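Local coordinates for putative alpha-L-fucosidase (Bacteroides thetaiotaomicron, PDB 4H41), which is a putative alpha-L-fucosidase with a TIM-barrel fold that probably hydrolyses fucose-bearing host glycans, at residues B[52-64]-B[103-115]. Residues are numbered along the deposited sequence; the frame is centred on the assembly and turned at random.
Sequences GEKEWDLDFQHMK and DMYLRLAEKYNMK
F60, on helix 53-64, lays one ring face on L108 CB across the helix pair. Its CB starts the contact, lying 3.6 Å from Y112 CD2. Beyond it, the ring from CG to CZ lies under L108 CB, a CH-pi contact over its centre, 3.7 Å from the centroid. CD1 meets L108 CD1, while CD2 is 3.8 Å from SE of M114, like M63 and M104 a selenomethionine, in an oblique Met-aromatic contact of selenium with the ring. At the far end CE1 and CZ reach Y105 CD1, and CE2 nears the backbone N of A109. M63 SE of its own helix lies over the rim of the opposite face. One turn earlier, W56 takes the ring edge of Y105 on its face, planes at 89°, an edge-to-face pair; the buried Y105 OH has no polar partner. The bend of M104 at chi3 (70°) carries CE over the five-membered ring of W56.

Polar groups line the outer side. R107 meets E53 end-on through NH1 and NH2, both bonds nearly straight, and grips D103 side-on, so one guanidinium joins both carboxylates. D57 OD1 accepts from K111 NZ (2.9 Å) and Y112 OH (2.7 Å), which arrive from opposite faces of its carboxylate. K64 NZ donates to Y112 O (2.8 Å), just before N113, the positive-phi residue of the Schellman motif ending helix 103-111. M114 then leads into strand 115-119, beside strand 70-73, whose V71 also touches F60 and M114. Two neighbouring outer helices, their axes at 38°, thus pack side by side against the closed eight-stranded parallel sheet of a TIM barrel.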
ATOM      1  N   GLY B  52      12.274  12.974  11.859  1.00 17.35           N
ATOM      2  CA  GLY B  52      12.799  13.733  12.975  1.00 18.94           C
ATOM      3  C   GLY B  52      12.760  15.208  12.627  1.00 21.96           C
ATOM      4  O   GLY B  52      12.195  15.606  11.598  1.00 18.42           O
ATOM      5  N   GLU B  53      13.338  16.042  13.490  1.00 21.79           N
ATOM      6  CA  GLU B  53      13.301  17.490  13.269  1.00 21.28           C
ATOM      7  C   GLU B  53      13.960  17.892  11.944  1.00 22.29           C
ATOM      8  O   GLU B  53      13.486  18.816  11.303  1.00 21.33           O
ATOM      9  CB  GLU B  53      13.959  18.242  14.424  1.00 24.51           C
ATOM     10  CG  GLU B  53      13.719  19.740  14.308  1.00 26.97           C
ATOM     11  CD  GLU B  53      13.839  20.549  15.573  1.00 39.82           C
ATOM     12  OE1 GLU B  53      13.454  20.049  16.656  1.00 30.91           O
ATOM     13  OE2 GLU B  53      14.157  21.751  15.449  1.00 33.53           O
ATOM     14  N   LYS B  54      15.019  17.203  11.516  1.00 20.50           N
ATOM     15  CA  LYS B  54      15.673  17.541  10.232  1.00 21.83           C
ATOM     16  C   LYS B  54      14.724  17.414   9.049  1.00 24.84           C
ATOM     17  O   LYS B  54      14.646  18.307   8.186  1.00 22.53           O
ATOM     18  CB  LYS B  54      16.878  16.638  10.006  1.00 25.41           C
ATOM     19  CG  LYS B  54      17.713  16.977   8.793  1.00 35.85           C
ATOM     20  CD  LYS B  54      18.826  15.944   8.602  1.00 46.50           C
ATOM     21  CE  LYS B  54      19.993  16.509   7.849  1.00 65.88           C
ATOM     22  NZ  LYS B  54      20.939  15.451   7.393  1.00 78.66           N
ATOM     23  N   GLU B  55      13.994  16.304   9.013  1.00 20.03           N
ATOM     24  CA  GLU B  55      13.021  16.035   7.958  1.00 19.13           C
ATOM     25  C   GLU B  55      11.848  17.000   8.031  1.00 19.19           C
ATOM     26  O   GLU B  55      11.386  17.493   6.991  1.00 20.01           O
ATOM     27  CB  GLU B  55      12.508  14.598   8.067  1.00 18.67           C
ATOM     28  CG  GLU B  55      13.548  13.546   7.708  1.00 25.95           C
ATOM     29  CD  GLU B  55      14.610  13.287   8.752  1.00 26.34           C
ATOM     30  OE1 GLU B  55      14.321  13.478   9.955  1.00 20.00           O
ATOM     31  OE2 GLU B  55      15.719  12.851   8.379  1.00 26.64           O
ATOM     32  N   TRP B  56      11.388  17.320   9.244  1.00 18.09           N
ATOM     33  CA  TRP B  56      10.255  18.255   9.379  1.00 18.21           C
ATOM     34  C   TRP B  56      10.664  19.650   8.955  1.00 20.80           C
ATOM     35  O   TRP B  56       9.905  20.318   8.249  1.00 19.42           O
ATOM     36  CB  TRP B  56       9.693  18.239  10.795  1.00 18.05           C
ATOM     37  CG  TRP B  56       8.694  17.148  10.979  1.00 18.29           C
ATOM     38  CD1 TRP B  56       8.830  16.012  11.717  1.00 20.54           C
ATOM     39  CD2 TRP B  56       7.416  17.069  10.347  1.00 16.90           C
ATOM     40  NE1 TRP B  56       7.689  15.250  11.620  1.00 18.46           N
ATOM     41  CE2 TRP B  56       6.809  15.870  10.776  1.00 20.16           C
ATOM     42  CE3 TRP B  56       6.742  17.865   9.412  1.00 18.61           C
ATOM     43  CZ2 TRP B  56       5.554  15.449  10.294  1.00 19.10           C
ATOM     44  CZ3 TRP B  56       5.459  17.494   9.029  1.00 19.51           C
ATOM     45  CH2 TRP B  56       4.888  16.293   9.466  1.00 20.11           C
ATOM     46  N   ASP B  57      11.879  20.080   9.281  1.00 18.17           N
ATOM     47  CA  ASP B  57      12.383  21.380   8.834  1.00 18.01           C
ATOM     48  C   ASP B  57      12.393  21.449   7.304  1.00 20.97           C
ATOM     49  O   ASP B  57      11.927  22.429   6.712  1.00 19.47           O
ATOM     50  CB  ASP B  57      13.784  21.629   9.384  1.00 20.74           C
ATOM     51  CG  ASP B  57      14.415  22.875   8.795  1.00 27.06           C
ATOM     52  OD1 ASP B  57      14.053  23.985   9.239  1.00 27.04           O
ATOM     53  OD2 ASP B  57      15.175  22.741   7.819  1.00 29.10           O
ATOM     54  N   LEU B  58      12.892  20.410   6.670  1.00 17.22           N
ATOM     55  CA  LEU B  58      12.907  20.362   5.201  1.00 17.66           C
ATOM     56  C   LEU B  58      11.474  20.362   4.628  1.00 20.17           C
ATOM     57  O   LEU B  58      11.206  21.039   3.635  1.00 19.44           O
ATOM     58  CB  LEU B  58      13.682  19.129   4.742  1.00 17.63           C
ATOM     59  CG  LEU B  58      13.719  18.837   3.243  1.00 25.02           C
ATOM     60  CD1 LEU B  58      14.391  19.987   2.488  1.00 28.81           C
ATOM     61  CD2 LEU B  58      14.468  17.512   2.955  1.00 29.69           C
ATOM     62  N   ASP B  59      10.537  19.659   5.276  1.00 17.13           N
ATOM     63  CA  ASP B  59       9.160  19.684   4.781  1.00 16.66           C
ATOM     64  C   ASP B  59       8.549  21.054   4.900  1.00 18.00           C
ATOM     65  O   ASP B  59       7.828  21.469   3.980  1.00 19.03           O
ATOM     66  CB  ASP B  59       8.231  18.648   5.467  1.00 16.57           C
ATOM     67  CG  ASP B  59       7.549  17.827   4.404  1.00 21.68           C
ATOM     68  OD1 ASP B  59       8.235  17.406   3.461  1.00 19.30           O
ATOM     69  OD2 ASP B  59       6.315  17.633   4.501  1.00 16.87           O
ATOM     70  N   PHE B  60       8.856  21.786   5.957  1.00 16.48           N
ATOM     71  CA  PHE B  60       8.332  23.149   6.096  1.00 15.47           C
ATOM     72  C   PHE B  60       8.870  24.036   4.959  1.00 18.37           C
ATOM     73  O   PHE B  60       8.163  24.932   4.479  1.00 18.87           O
ATOM     74  CB  PHE B  60       8.657  23.729   7.462  1.00 17.66           C
ATOM     75  CG  PHE B  60       7.581  23.478   8.506  1.00 18.36           C
ATOM     76  CD1 PHE B  60       7.298  22.181   8.942  1.00 20.83           C
ATOM     77  CD2 PHE B  60       6.873  24.536   9.070  1.00 20.70           C
ATOM     78  CE1 PHE B  60       6.307  21.940   9.898  1.00 22.15           C
ATOM     79  CE2 PHE B  60       5.911  24.297  10.062  1.00 23.21           C
ATOM     80  CZ  PHE B  60       5.668  23.004  10.498  1.00 21.85           C
ATOM     81  N   GLN B  61      10.120  23.800   4.520  1.00 18.55           N
ATOM     82  CA  GLN B  61      10.689  24.510   3.373  1.00 17.78           C
ATOM     83  C   GLN B  61       9.919  24.192   2.080  1.00 22.94           C
ATOM     84  O   GLN B  61       9.633  25.118   1.309  1.00 20.36           O
ATOM     85  CB  GLN B  61      12.160  24.155   3.180  1.00 19.02           C
ATOM     86  CG  GLN B  61      13.082  24.613   4.301  1.00 22.61           C
ATOM     87  CD  GLN B  61      14.473  24.151   4.029  1.00 32.70           C
ATOM     88  OE1 GLN B  61      15.014  24.427   2.953  1.00 34.25           O
ATOM     89  NE2 GLN B  61      15.116  23.497   4.997  1.00 29.81           N
ATOM     90  N   HIS B  62       9.535  22.908   1.877  1.00 18.98           N
ATOM     91  CA  HIS B  62       8.762  22.500   0.684  1.00 18.70           C
ATOM     92  C   HIS B  62       7.379  23.158   0.733  1.00 22.05           C
ATOM     93  O   HIS B  62       6.854  23.582  -0.295  1.00 20.73           O
ATOM     94  CB  HIS B  62       8.615  20.944   0.549  1.00 18.41           C
ATOM     95  CG  HIS B  62       9.898  20.186   0.316  1.00 21.36           C
ATOM     96  ND1 HIS B  62      10.796  20.569  -0.672  1.00 24.07           N
ATOM     97  CD2 HIS B  62      10.333  19.038   0.878  1.00 22.83           C
ATOM     98  CE1 HIS B  62      11.784  19.684  -0.629  1.00 24.13           C
ATOM     99  NE2 HIS B  62      11.556  18.746   0.302  1.00 23.53           N
HETATM  100  N   MSE B  63       6.809  23.302   1.945  1.00 18.85           N
HETATM  101  CA  MSE B  63       5.515  23.968   2.123  1.00 16.58           C
HETATM  102  C   MSE B  63       5.607  25.435   1.809  1.00 19.82           C
HETATM  103  O   MSE B  63       4.775  25.975   1.085  1.00 18.95           O
HETATM  104  CB  MSE B  63       5.018  23.806   3.570  1.00 17.03           C
HETATM  105  CG  MSE B  63       4.641  22.395   3.959  1.00 18.47           C
HETATM  106 SE   MSE B  63       4.327  22.424   5.895  0.75 22.12          SE
HETATM  107  CE  MSE B  63       4.434  20.520   6.230  1.00 21.08           C
ATOM    108  N   LYS B  64       6.653  26.088   2.323  1.00 20.03           N
ATOM    109  CA  LYS B  64       6.827  27.524   2.119  1.00 18.28           C
ATOM    110  C   LYS B  64       6.963  27.876   0.652  1.00 20.80           C
ATOM    111  O   LYS B  64       6.408  28.889   0.200  1.00 19.34           O
ATOM    112  CB  LYS B  64       8.058  28.013   2.885  1.00 20.13           C
ATOM    113  CG  LYS B  64       8.241  29.533   2.930  1.00 25.72           C
ATOM    114  CD  LYS B  64       7.227  30.170   3.829  1.00 38.43           C
ATOM    115  CE  LYS B  64       7.400  31.655   3.993  1.00 35.52           C
ATOM    116  NZ  LYS B  64       6.326  32.143   4.879  1.00 37.26           N
ATOM    117  N   ASP B 103       6.155  21.700  20.629  1.00 20.28           N
ATOM    118  CA  ASP B 103       7.317  22.589  20.687  1.00 19.84           C
ATOM    119  C   ASP B 103       7.986  22.655  19.315  1.00 24.88           C
ATOM    120  O   ASP B 103       8.279  23.739  18.818  1.00 26.22           O
ATOM    121  CB  ASP B 103       8.327  22.085  21.728  1.00 21.62           C
ATOM    122  CG  ASP B 103       9.696  22.741  21.600  1.00 27.66           C
ATOM    123  OD1 ASP B 103       9.816  23.927  21.954  1.00 27.96           O
ATOM    124  OD2 ASP B 103      10.628  22.087  21.071  1.00 30.00           O
HETATM  125  N   MSE B 104       8.201  21.498  18.690  1.00 21.59           N
HETATM  126  CA  MSE B 104       8.888  21.444  17.404  1.00 18.47           C
HETATM  127  C   MSE B 104       8.121  22.183  16.343  1.00 22.11           C
HETATM  128  O   MSE B 104       8.710  23.008  15.641  1.00 20.46           O
HETATM  129  CB  MSE B 104       9.106  19.990  16.946  1.00 19.58           C
HETATM  130  CG  MSE B 104       9.984  19.890  15.724  1.00 23.10           C
HETATM  131 SE   MSE B 104       9.899  18.123  14.988  0.75 29.54          SE
HETATM  132  CE  MSE B 104       8.053  18.204  14.311  1.00 26.89           C
ATOM    133  N   TYR B 105       6.833  21.882  16.194  1.00 19.67           N
ATOM    134  CA  TYR B 105       6.022  22.553  15.171  1.00 19.02           C
ATOM    135  C   TYR B 105       5.901  24.039  15.413  1.00 22.00           C
ATOM    136  O   TYR B 105       5.926  24.801  14.461  1.00 21.36           O
ATOM    137  CB  TYR B 105       4.623  21.942  15.065  1.00 19.21           C
ATOM    138  CG  TYR B 105       4.612  20.540  14.525  1.00 19.18           C
ATOM    139  CD1 TYR B 105       5.322  20.206  13.368  1.00 22.80           C
ATOM    140  CD2 TYR B 105       3.814  19.558  15.099  1.00 20.21           C
ATOM    141  CE1 TYR B 105       5.251  18.931  12.825  1.00 23.52           C
ATOM    142  CE2 TYR B 105       3.745  18.276  14.561  1.00 19.97           C
ATOM    143  CZ  TYR B 105       4.462  17.970  13.424  1.00 27.27           C
ATOM    144  OH  TYR B 105       4.363  16.718  12.878  1.00 27.92           O
ATOM    145  N   LEU B 106       5.738  24.466  16.657  1.00 20.67           N
ATOM    146  CA  LEU B 106       5.671  25.904  16.962  1.00 20.86           C
ATOM    147  C   LEU B 106       6.973  26.608  16.565  1.00 24.81           C
ATOM    148  O   LEU B 106       6.910  27.700  15.992  1.00 23.05           O
ATOM    149  CB  LEU B 106       5.350  26.123  18.415  1.00 21.87           C
ATOM    150  CG  LEU B 106       3.884  25.888  18.773  1.00 23.31           C
ATOM    151  CD1 LEU B 106       3.702  25.773  20.269  1.00 22.99           C
ATOM    152  CD2 LEU B 106       3.004  27.013  18.276  1.00 26.50           C
ATOM    153  N   ARG B 107       8.134  25.988  16.814  1.00 21.65           N
ATOM    154  CA  ARG B 107       9.431  26.575  16.441  1.00 23.06           C
ATOM    155  C   ARG B 107       9.580  26.616  14.924  1.00 23.23           C
ATOM    156  O   ARG B 107      10.061  27.603  14.377  1.00 23.33           O
ATOM    157  CB  ARG B 107      10.597  25.811  17.080  1.00 24.92           C
ATOM    158  CG  ARG B 107      10.744  26.127  18.564  1.00 29.37           C
ATOM    159  CD  ARG B 107      12.006  25.534  19.169  1.00 28.89           C
ATOM    160  NE  ARG B 107      11.952  24.076  19.239  1.00 29.64           N
ATOM    161  CZ  ARG B 107      12.508  23.221  18.393  1.00 32.51           C
ATOM    162  NH1 ARG B 107      13.208  23.663  17.349  1.00 29.82           N
ATOM    163  NH2 ARG B 107      12.365  21.911  18.575  1.00 30.58           N
ATOM    164  N   LEU B 108       9.160  25.555  14.233  1.00 20.71           N
ATOM    165  CA  LEU B 108       9.260  25.522  12.777  1.00 21.07           C
ATOM    166  C   LEU B 108       8.291  26.534  12.156  1.00 25.83           C
ATOM    167  O   LEU B 108       8.663  27.219  11.209  1.00 23.00           O
ATOM    168  CB  LEU B 108       9.001  24.113  12.233  1.00 20.10           C
ATOM    169  CG  LEU B 108      10.070  23.085  12.579  1.00 22.66           C
ATOM    170  CD1 LEU B 108       9.670  21.708  12.089  1.00 22.24           C
ATOM    171  CD2 LEU B 108      11.455  23.479  11.993  1.00 25.53           C
ATOM    172  N   ALA B 109       7.066  26.654  12.693  1.00 22.27           N
ATOM    173  CA  ALA B 109       6.103  27.637  12.189  1.00 23.06           C
ATOM    174  C   ALA B 109       6.653  29.035  12.344  1.00 26.92           C
ATOM    175  O   ALA B 109       6.516  29.845  11.419  1.00 27.19           O
ATOM    176  CB  ALA B 109       4.762  27.504  12.898  1.00 22.96           C
ATOM    177  N   GLU B 110       7.337  29.316  13.461  1.00 25.14           N
ATOM    178  CA  GLU B 110       7.901  30.646  13.650  1.00 25.84           C
ATOM    179  C   GLU B 110       9.060  30.895  12.687  1.00 27.69           C
ATOM    180  O   GLU B 110       9.160  31.971  12.093  1.00 26.47           O
ATOM    181  CB  GLU B 110       8.364  30.829  15.085  1.00 28.72           C
ATOM    182  CG  GLU B 110       8.900  32.226  15.343  1.00 37.02           C
ATOM    183  CD  GLU B 110       9.206  32.557  16.784  1.00 60.04           C
ATOM    184  OE1 GLU B 110       8.990  31.683  17.658  1.00 50.48           O
ATOM    185  OE2 GLU B 110       9.699  33.685  17.028  1.00 55.68           O
ATOM    186  N   LYS B 111       9.903  29.908  12.513  1.00 24.70           N
ATOM    187  CA  LYS B 111      11.040  30.003  11.597  1.00 26.02           C
ATOM    188  C   LYS B 111      10.586  30.333  10.171  1.00 28.82           C
ATOM    189  O   LYS B 111      11.216  31.146   9.506  1.00 27.62           O
ATOM    190  CB  LYS B 111      11.809  28.680  11.593  1.00 26.10           C
ATOM    191  CG  LYS B 111      13.122  28.722  10.846  1.00 32.46           C
ATOM    192  CD  LYS B 111      13.830  27.386  10.945  1.00 28.82           C
ATOM    193  CE  LYS B 111      15.040  27.337  10.058  1.00 40.87           C
ATOM    194  NZ  LYS B 111      15.777  26.050  10.243  1.00 48.77           N
ATOM    195  N   TYR B 112       9.495  29.715   9.717  1.00 24.64           N
ATOM    196  CA  TYR B 112       9.017  29.903   8.341  1.00 24.83           C
ATOM    197  C   TYR B 112       7.824  30.839   8.249  1.00 26.90           C
ATOM    198  O   TYR B 112       7.198  30.913   7.201  1.00 26.40           O
ATOM    199  CB  TYR B 112       8.708  28.531   7.712  1.00 23.51           C
ATOM    200  CG  TYR B 112       9.969  27.717   7.541  1.00 24.21           C
ATOM    201  CD1 TYR B 112      10.880  28.020   6.546  1.00 27.62           C
ATOM    202  CD2 TYR B 112      10.306  26.715   8.446  1.00 22.84           C
ATOM    203  CE1 TYR B 112      12.087  27.349   6.442  1.00 29.64           C
ATOM    204  CE2 TYR B 112      11.497  26.012   8.332  1.00 23.50           C
ATOM    205  CZ  TYR B 112      12.402  26.350   7.342  1.00 29.26           C
ATOM    206  OH  TYR B 112      13.604  25.708   7.225  1.00 28.89           O
ATOM    207  N   ASN B 113       7.567  31.621   9.322  1.00 23.72           N
ATOM    208  CA  ASN B 113       6.537  32.631   9.407  1.00 23.43           C
ATOM    209  C   ASN B 113       5.165  32.086   8.996  1.00 27.42           C
ATOM    210  O   ASN B 113       4.475  32.628   8.130  1.00 29.10           O
ATOM    211  CB  ASN B 113       6.917  33.866   8.584  1.00 30.46           C
ATOM    212  CG  ASN B 113       6.144  35.111   8.999  1.00 45.74           C
ATOM    213  OD1 ASN B 113       5.853  35.332  10.174  1.00 50.86           O
ATOM    214  ND2 ASN B 113       5.776  35.946   8.056  1.00 37.39           N
HETATM  215  N   MSE B 114       4.772  31.011   9.642  1.00 21.93           N
HETATM  216  CA  MSE B 114       3.473  30.387   9.466  1.00 19.53           C
HETATM  217  C   MSE B 114       2.674  30.468  10.769  1.00 23.62           C
HETATM  218  O   MSE B 114       3.254  30.623  11.842  1.00 23.95           O
HETATM  219  CB  MSE B 114       3.639  28.925   9.029  1.00 19.62           C
HETATM  220  CG  MSE B 114       4.212  28.770   7.593  1.00 25.03           C
HETATM  221 SE   MSE B 114       4.559  26.963   7.354  0.75 29.87          SE
HETATM  222  CE  MSE B 114       5.549  27.028   5.723  1.00 26.51           C
ATOM    223  N   LYS B 115       1.348  30.386  10.673  1.00 22.35           N
ATOM    224  CA  LYS B 115       0.450  30.285  11.823  1.00 22.50           C
ATOM    225  C   LYS B 115       0.234  28.820  12.149  1.00 22.67           C
ATOM    226  O   LYS B 115      -0.028  28.015  11.253  1.00 22.80           O
ATOM    227  CB  LYS B 115      -0.900  30.949  11.557  1.00 25.15           C
ATOM    228  CG  LYS B 115      -0.837  32.453  11.701  1.00 44.44           C
ATOM    229  CD  LYS B 115      -2.243  33.040  11.747  1.00 48.25           C
ATOM    230  CE  LYS B 115      -2.344  34.541  11.873  1.00 54.92           C
ATOM    231  NZ  LYS B 115      -1.183  35.323  11.340  1.00 34.94           N
TER